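Local coordinates for prophage MuSo2, 43 kDa tail protein (Shewanella oneidensis, PDB 3CDD), which probably serves as a trimeric baseplate component in the contractile tail of a Mu-like prophage, at residues L119-F130 / P155-A163. Residues are numbered along the deposited sequence; the frame is centred on the assembly and turned at random.
Sequences LTQIADIVCKPF and PHELLARLA
L159 drives its isobutyl group into the hole formed by L119, A123, V126 and C127, the knob-into-hole at the heart of two antiparallel helices whose axes pass 10.4 Å apart at 176°. The small A123 makes the hole deep: L159 CD2 comes down to 3.6 Å from A123 CA, while CD1, the other branch, lies 3.7 Å from V126 CG2. L159 leaves its helix to one side of the partner, and with CG anti to the carbonyl carbon (chi1 -64°) its fork is brought back over the neighbouring helix.

Branched side chains pack around this knob. I122 uses both arms: CG2 abuts L158 CD2 at 3.7 Å, and CD1 meets L162 CD1, each leucine crossing the isoleucine at about a right angle. At one end L119, its CG anti to the backbone N (chi1 176°), slides past L162 in the opposite direction and sets CD1 3.6 Å from L162 CB; L119 CD2 rests over the small A163, 4.0 Å from A163 CA. At the other end P155, which suits a helix's first turn because no amide hydrogen is needed there, lays its ring CG 3.7 Å from F130 CE1. The F130 ring also stacks edge-to-face with Y249 of a second subunit, linking this end to the assembly.

No hydrogen bond crosses between the segments, and the contact is held by apolar side chains, all buried; on the far sides of the helices, by contrast, Q121, D124 and E157 are exposed to solvent, and R161 is salt-bridged to E150 and E153. F114 packs against I122, V126 and L158. Such an antiparallel helix pair, closed by a knob-into-hole leucine and set against strand 113-115, is part of a domain that matches the second domain of gp44-like baseplate proteins.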
ATOM      1  N   LEU A 119      -8.191  13.859 -33.285  1.00 27.51           N
ATOM      2  CA  LEU A 119      -7.916  13.990 -31.870  1.00 27.17           C
ATOM      3  C   LEU A 119      -8.147  15.420 -31.397  1.00 27.43           C
ATOM      4  O   LEU A 119      -8.684  15.643 -30.297  1.00 27.69           O
ATOM      5  CB  LEU A 119      -6.466  13.566 -31.577  1.00 27.25           C
ATOM      6  CG  LEU A 119      -5.906  13.712 -30.149  1.00 28.88           C
ATOM      7  CD1 LEU A 119      -6.715  12.890 -29.146  1.00 29.24           C
ATOM      8  CD2 LEU A 119      -4.417  13.360 -30.086  1.00 26.74           C
ATOM      9  N   THR A 120      -7.729  16.385 -32.210  1.00 27.05           N
ATOM     10  CA  THR A 120      -7.843  17.793 -31.847  1.00 27.09           C
ATOM     11  C   THR A 120      -9.304  18.250 -31.807  1.00 26.89           C
ATOM     12  O   THR A 120      -9.705  18.960 -30.884  1.00 26.46           O
ATOM     13  CB  THR A 120      -6.977  18.726 -32.762  1.00 27.58           C
ATOM     14  OG1 THR A 120      -5.598  18.368 -32.636  1.00 28.23           O
ATOM     15  CG2 THR A 120      -7.139  20.221 -32.371  1.00 26.26           C
ATOM     16  N   GLN A 121     -10.100  17.843 -32.791  1.00 26.54           N
ATOM     17  CA  GLN A 121     -11.519  18.172 -32.748  1.00 26.49           C
ATOM     18  C   GLN A 121     -12.207  17.545 -31.531  1.00 26.20           C
ATOM     19  O   GLN A 121     -13.009  18.198 -30.851  1.00 25.94           O
ATOM     20  CB  GLN A 121     -12.232  17.774 -34.043  1.00 26.91           C
ATOM     21  CG  GLN A 121     -11.849  18.621 -35.245  1.00 27.04           C
ATOM     22  CD  GLN A 121     -12.220  17.951 -36.544  1.00 27.74           C
ATOM     23  OE1 GLN A 121     -11.966  16.759 -36.733  1.00 26.32           O
ATOM     24  NE2 GLN A 121     -12.835  18.710 -37.448  1.00 27.21           N
ATOM     25  N   ILE A 122     -11.890  16.289 -31.239  1.00 26.22           N
ATOM     26  CA  ILE A 122     -12.495  15.649 -30.073  1.00 26.33           C
ATOM     27  C   ILE A 122     -12.087  16.396 -28.780  1.00 26.83           C
ATOM     28  O   ILE A 122     -12.935  16.730 -27.955  1.00 26.67           O
ATOM     29  CB  ILE A 122     -12.220  14.114 -30.027  1.00 26.00           C
ATOM     30  CG1 ILE A 122     -13.017  13.420 -31.140  1.00 25.44           C
ATOM     31  CG2 ILE A 122     -12.569  13.535 -28.649  1.00 25.24           C
ATOM     32  CD1 ILE A 122     -12.467  12.084 -31.572  1.00 24.42           C
ATOM     33  N   ALA A 123     -10.798  16.690 -28.640  1.00 28.00           N
ATOM     34  CA  ALA A 123     -10.275  17.356 -27.440  1.00 28.79           C
ATOM     35  C   ALA A 123     -10.915  18.729 -27.250  1.00 29.73           C
ATOM     36  O   ALA A 123     -11.250  19.086 -26.124  1.00 30.62           O
ATOM     37  CB  ALA A 123      -8.743  17.447 -27.475  1.00 28.16           C
ATOM     38  N   ASP A 124     -11.101  19.483 -28.346  1.00 30.33           N
ATOM     39  CA  ASP A 124     -11.838  20.762 -28.310  1.00 31.26           C
ATOM     40  C   ASP A 124     -13.239  20.587 -27.707  1.00 31.16           C
ATOM     41  O   ASP A 124     -13.669  21.389 -26.860  1.00 31.20           O
ATOM     42  CB  ASP A 124     -11.961  21.390 -29.719  1.00 31.97           C
ATOM     43  CG  ASP A 124     -10.646  22.011 -30.233  1.00 33.77           C
ATOM     44  OD1 ASP A 124      -9.688  22.180 -29.457  1.00 37.23           O
ATOM     45  OD2 ASP A 124     -10.573  22.346 -31.435  1.00 37.06           O
ATOM     46  N   ILE A 125     -13.938  19.531 -28.138  1.00 30.79           N
ATOM     47  CA  ILE A 125     -15.291  19.218 -27.649  1.00 30.52           C
ATOM     48  C   ILE A 125     -15.352  18.903 -26.149  1.00 29.84           C
ATOM     49  O   ILE A 125     -16.050  19.587 -25.397  1.00 29.24           O
ATOM     50  CB  ILE A 125     -15.968  18.064 -28.458  1.00 30.89           C
ATOM     51  CG1 ILE A 125     -16.283  18.527 -29.891  1.00 31.26           C
ATOM     52  CG2 ILE A 125     -17.274  17.624 -27.757  1.00 31.39           C
ATOM     53  CD1 ILE A 125     -16.530  17.408 -30.901  1.00 31.23           C
ATOM     54  N   VAL A 126     -14.613  17.879 -25.710  1.00 28.97           N
ATOM     55  CA  VAL A 126     -14.704  17.433 -24.311  1.00 28.47           C
ATOM     56  C   VAL A 126     -14.129  18.424 -23.285  1.00 28.47           C
ATOM     57  O   VAL A 126     -14.507  18.381 -22.125  1.00 27.93           O
ATOM     58  CB  VAL A 126     -14.141  15.991 -24.101  1.00 28.54           C
ATOM     59  CG1 VAL A 126     -14.900  14.978 -25.018  1.00 27.61           C
ATOM     60  CG2 VAL A 126     -12.620  15.944 -24.336  1.00 27.82           C
ATOM     61  N   CYS A 127     -13.243  19.318 -23.743  1.00 28.80           N
ATOM     62  CA  CYS A 127     -12.521  20.280 -22.888  1.00 28.80           C
ATOM     63  C   CYS A 127     -13.294  21.570 -22.646  1.00 28.78           C
ATOM     64  O   CYS A 127     -13.132  22.211 -21.598  1.00 27.76           O
ATOM     65  CB  CYS A 127     -11.172  20.639 -23.517  1.00 28.88           C
ATOM     66  SG  CYS A 127      -9.858  19.451 -23.169  1.00 31.12           S
ATOM     67  N   LYS A 128     -14.124  21.937 -23.630  1.00 28.31           N
ATOM     68  CA  LYS A 128     -14.827  23.213 -23.659  1.00 29.03           C
ATOM     69  C   LYS A 128     -15.699  23.507 -22.426  1.00 28.96           C
ATOM     70  O   LYS A 128     -15.563  24.581 -21.860  1.00 29.82           O
ATOM     71  CB  LYS A 128     -15.645  23.351 -24.961  1.00 28.97           C
ATOM     72  CG  LYS A 128     -16.443  24.639 -25.076  1.00 30.44           C
ATOM     73  CD  LYS A 128     -16.605  25.032 -26.532  1.00 32.17           C
ATOM     74  CE  LYS A 128     -17.218  26.407 -26.660  1.00 33.58           C
ATOM     75  NZ  LYS A 128     -18.670  26.320 -27.002  1.00 34.53           N
ATOM     76  N   PRO A 129     -16.583  22.566 -21.997  1.00 28.79           N
ATOM     77  CA  PRO A 129     -17.434  22.906 -20.831  1.00 28.41           C
ATOM     78  C   PRO A 129     -16.621  23.083 -19.532  1.00 28.20           C
ATOM     79  O   PRO A 129     -17.132  23.636 -18.555  1.00 27.21           O
ATOM     80  CB  PRO A 129     -18.381  21.702 -20.716  1.00 28.43           C
ATOM     81  CG  PRO A 129     -17.670  20.594 -21.374  1.00 28.56           C
ATOM     82  CD  PRO A 129     -16.864  21.202 -22.490  1.00 28.54           C
ATOM     83  N   PHE A 130     -15.368  22.616 -19.538  1.00 27.76           N
ATOM     84  CA  PHE A 130     -14.457  22.833 -18.413  1.00 27.50           C
ATOM     85  C   PHE A 130     -13.667  24.147 -18.567  1.00 28.47           C
ATOM     86  O   PHE A 130     -12.871  24.515 -17.682  1.00 28.69           O
ATOM     87  CB  PHE A 130     -13.488  21.672 -18.279  1.00 26.39           C
ATOM     88  CG  PHE A 130     -14.139  20.332 -17.992  1.00 25.76           C
ATOM     89  CD1 PHE A 130     -14.398  19.425 -19.031  1.00 23.25           C
ATOM     90  CD2 PHE A 130     -14.434  19.948 -16.688  1.00 22.49           C
ATOM     91  CE1 PHE A 130     -14.958  18.162 -18.764  1.00 20.02           C
ATOM     92  CE2 PHE A 130     -15.004  18.697 -16.419  1.00 23.39           C
ATOM     93  CZ  PHE A 130     -15.270  17.798 -17.470  1.00 20.66           C
ATOM     94  N   PRO A 155     -12.774  12.768 -19.794  1.00 26.49           N
ATOM     95  CA  PRO A 155     -12.100  13.422 -20.920  1.00 26.23           C
ATOM     96  C   PRO A 155     -10.624  13.008 -21.079  1.00 26.24           C
ATOM     97  O   PRO A 155     -10.179  12.730 -22.205  1.00 25.17           O
ATOM     98  CB  PRO A 155     -12.215  14.910 -20.566  1.00 26.66           C
ATOM     99  CG  PRO A 155     -13.462  14.989 -19.780  1.00 26.56           C
ATOM    100  CD  PRO A 155     -13.455  13.757 -18.936  1.00 26.08           C
ATOM    101  N   HIS A 156      -9.880  12.929 -19.972  1.00 26.56           N
ATOM    102  CA  HIS A 156      -8.490  12.436 -20.047  1.00 27.38           C
ATOM    103  C   HIS A 156      -8.331  10.989 -20.533  1.00 28.18           C
ATOM    104  O   HIS A 156      -7.479  10.714 -21.387  1.00 29.01           O
ATOM    105  CB  HIS A 156      -7.716  12.620 -18.734  1.00 27.75           C
ATOM    106  CG  HIS A 156      -6.292  12.178 -18.831  1.00 28.78           C
ATOM    107  ND1 HIS A 156      -5.811  11.070 -18.172  1.00 31.16           N
ATOM    108  CD2 HIS A 156      -5.254  12.672 -19.549  1.00 28.26           C
ATOM    109  CE1 HIS A 156      -4.529  10.916 -18.458  1.00 32.10           C
ATOM    110  NE2 HIS A 156      -4.168  11.879 -19.288  1.00 30.30           N
ATOM    111  N   GLU A 157      -9.115  10.060 -19.998  1.00 28.19           N
ATOM    112  CA  GLU A 157      -9.036   8.670 -20.449  1.00 28.84           C
ATOM    113  C   GLU A 157      -9.361   8.505 -21.930  1.00 28.89           C
ATOM    114  O   GLU A 157      -8.730   7.686 -22.621  1.00 29.52           O
ATOM    115  CB  GLU A 157      -9.987   7.775 -19.663  1.00 28.99           C
ATOM    116  CG  GLU A 157      -9.575   7.510 -18.264  1.00 30.88           C
ATOM    117  CD  GLU A 157     -10.691   6.842 -17.456  1.00 34.82           C
ATOM    118  OE1 GLU A 157     -11.895   7.081 -17.739  1.00 32.11           O
ATOM    119  OE2 GLU A 157     -10.348   6.063 -16.536  1.00 38.12           O
ATOM    120  N   LEU A 158     -10.344   9.259 -22.420  1.00 28.39           N
ATOM    121  CA  LEU A 158     -10.669   9.212 -23.842  1.00 28.65           C
ATOM    122  C   LEU A 158      -9.540   9.775 -24.694  1.00 28.47           C
ATOM    123  O   LEU A 158      -9.106   9.147 -25.661  1.00 28.51           O
ATOM    124  CB  LEU A 158     -11.959   9.959 -24.154  1.00 28.71           C
ATOM    125  CG  LEU A 158     -12.232  10.174 -25.641  1.00 29.43           C
ATOM    126  CD1 LEU A 158     -12.548   8.842 -26.304  1.00 30.52           C
ATOM    127  CD2 LEU A 158     -13.366  11.177 -25.856  1.00 29.07           C
ATOM    128  N   LEU A 159      -9.060  10.955 -24.327  1.00 28.05           N
ATOM    129  CA  LEU A 159      -8.026  11.624 -25.106  1.00 27.52           C
ATOM    130  C   LEU A 159      -6.739  10.832 -25.087  1.00 27.81           C
ATOM    131  O   LEU A 159      -6.045  10.755 -26.101  1.00 27.98           O
ATOM    132  CB  LEU A 159      -7.829  13.071 -24.635  1.00 26.79           C
ATOM    133  CG  LEU A 159      -9.092  13.932 -24.863  1.00 26.75           C
ATOM    134  CD1 LEU A 159      -8.991  15.352 -24.266  1.00 26.32           C
ATOM    135  CD2 LEU A 159      -9.475  13.987 -26.363  1.00 25.61           C
ATOM    136  N   ALA A 160      -6.431  10.218 -23.945  1.00 27.83           N
ATOM    137  CA  ALA A 160      -5.202   9.448 -23.801  1.00 28.06           C
ATOM    138  C   ALA A 160      -5.228   8.192 -24.685  1.00 28.00           C
ATOM    139  O   ALA A 160      -4.238   7.893 -25.351  1.00 27.97           O
ATOM    140  CB  ALA A 160      -4.930   9.099 -22.315  1.00 28.15           C
ATOM    141  N   ARG A 161      -6.355   7.481 -24.730  1.00 28.28           N
ATOM    142  CA  ARG A 161      -6.442   6.317 -25.624  1.00 29.35           C
ATOM    143  C   ARG A 161      -6.358   6.687 -27.121  1.00 29.22           C
ATOM    144  O   ARG A 161      -5.645   6.041 -27.892  1.00 29.53           O
ATOM    145  CB  ARG A 161      -7.619   5.383 -25.306  1.00 29.46           C
ATOM    146  CG  ARG A 161      -9.031   5.968 -25.322  1.00 30.33           C
ATOM    147  CD  ARG A 161     -10.036   4.799 -25.224  1.00 30.40           C
ATOM    148  NE  ARG A 161     -11.454   5.172 -25.159  1.00 29.63           N
ATOM    149  CZ  ARG A 161     -12.276   5.213 -26.208  1.00 33.70           C
ATOM    150  NH1 ARG A 161     -11.826   4.931 -27.431  1.00 33.62           N
ATOM    151  NH2 ARG A 161     -13.559   5.533 -26.043  1.00 32.20           N
ATOM    152  N   LEU A 162      -7.035   7.753 -27.510  1.00 29.07           N
ATOM    153  CA  LEU A 162      -6.893   8.294 -28.866  1.00 29.30           C
ATOM    154  C   LEU A 162      -5.438   8.689 -29.179  1.00 29.29           C
ATOM    155  O   LEU A 162      -4.906   8.328 -30.238  1.00 28.67           O
ATOM    156  CB  LEU A 162      -7.834   9.493 -29.061  1.00 28.91           C
ATOM    157  CG  LEU A 162      -9.347   9.261 -28.882  1.00 28.95           C
ATOM    158  CD1 LEU A 162     -10.106  10.573 -29.100  1.00 28.78           C
ATOM    159  CD2 LEU A 162      -9.899   8.188 -29.803  1.00 26.50           C
ATOM    160  N   ALA A 163      -4.816   9.433 -28.256  1.00 29.29           N
ATOM    161  CA  ALA A 163      -3.424   9.868 -28.386  1.00 29.66           C
ATOM    162  C   ALA A 163      -2.497   8.695 -28.714  1.00 30.57           C
ATOM    163  O   ALA A 163      -1.570   8.814 -29.524  1.00 30.80           O
ATOM    164  CB  ALA A 163      -2.961  10.564 -27.102  1.00 28.75           C
TER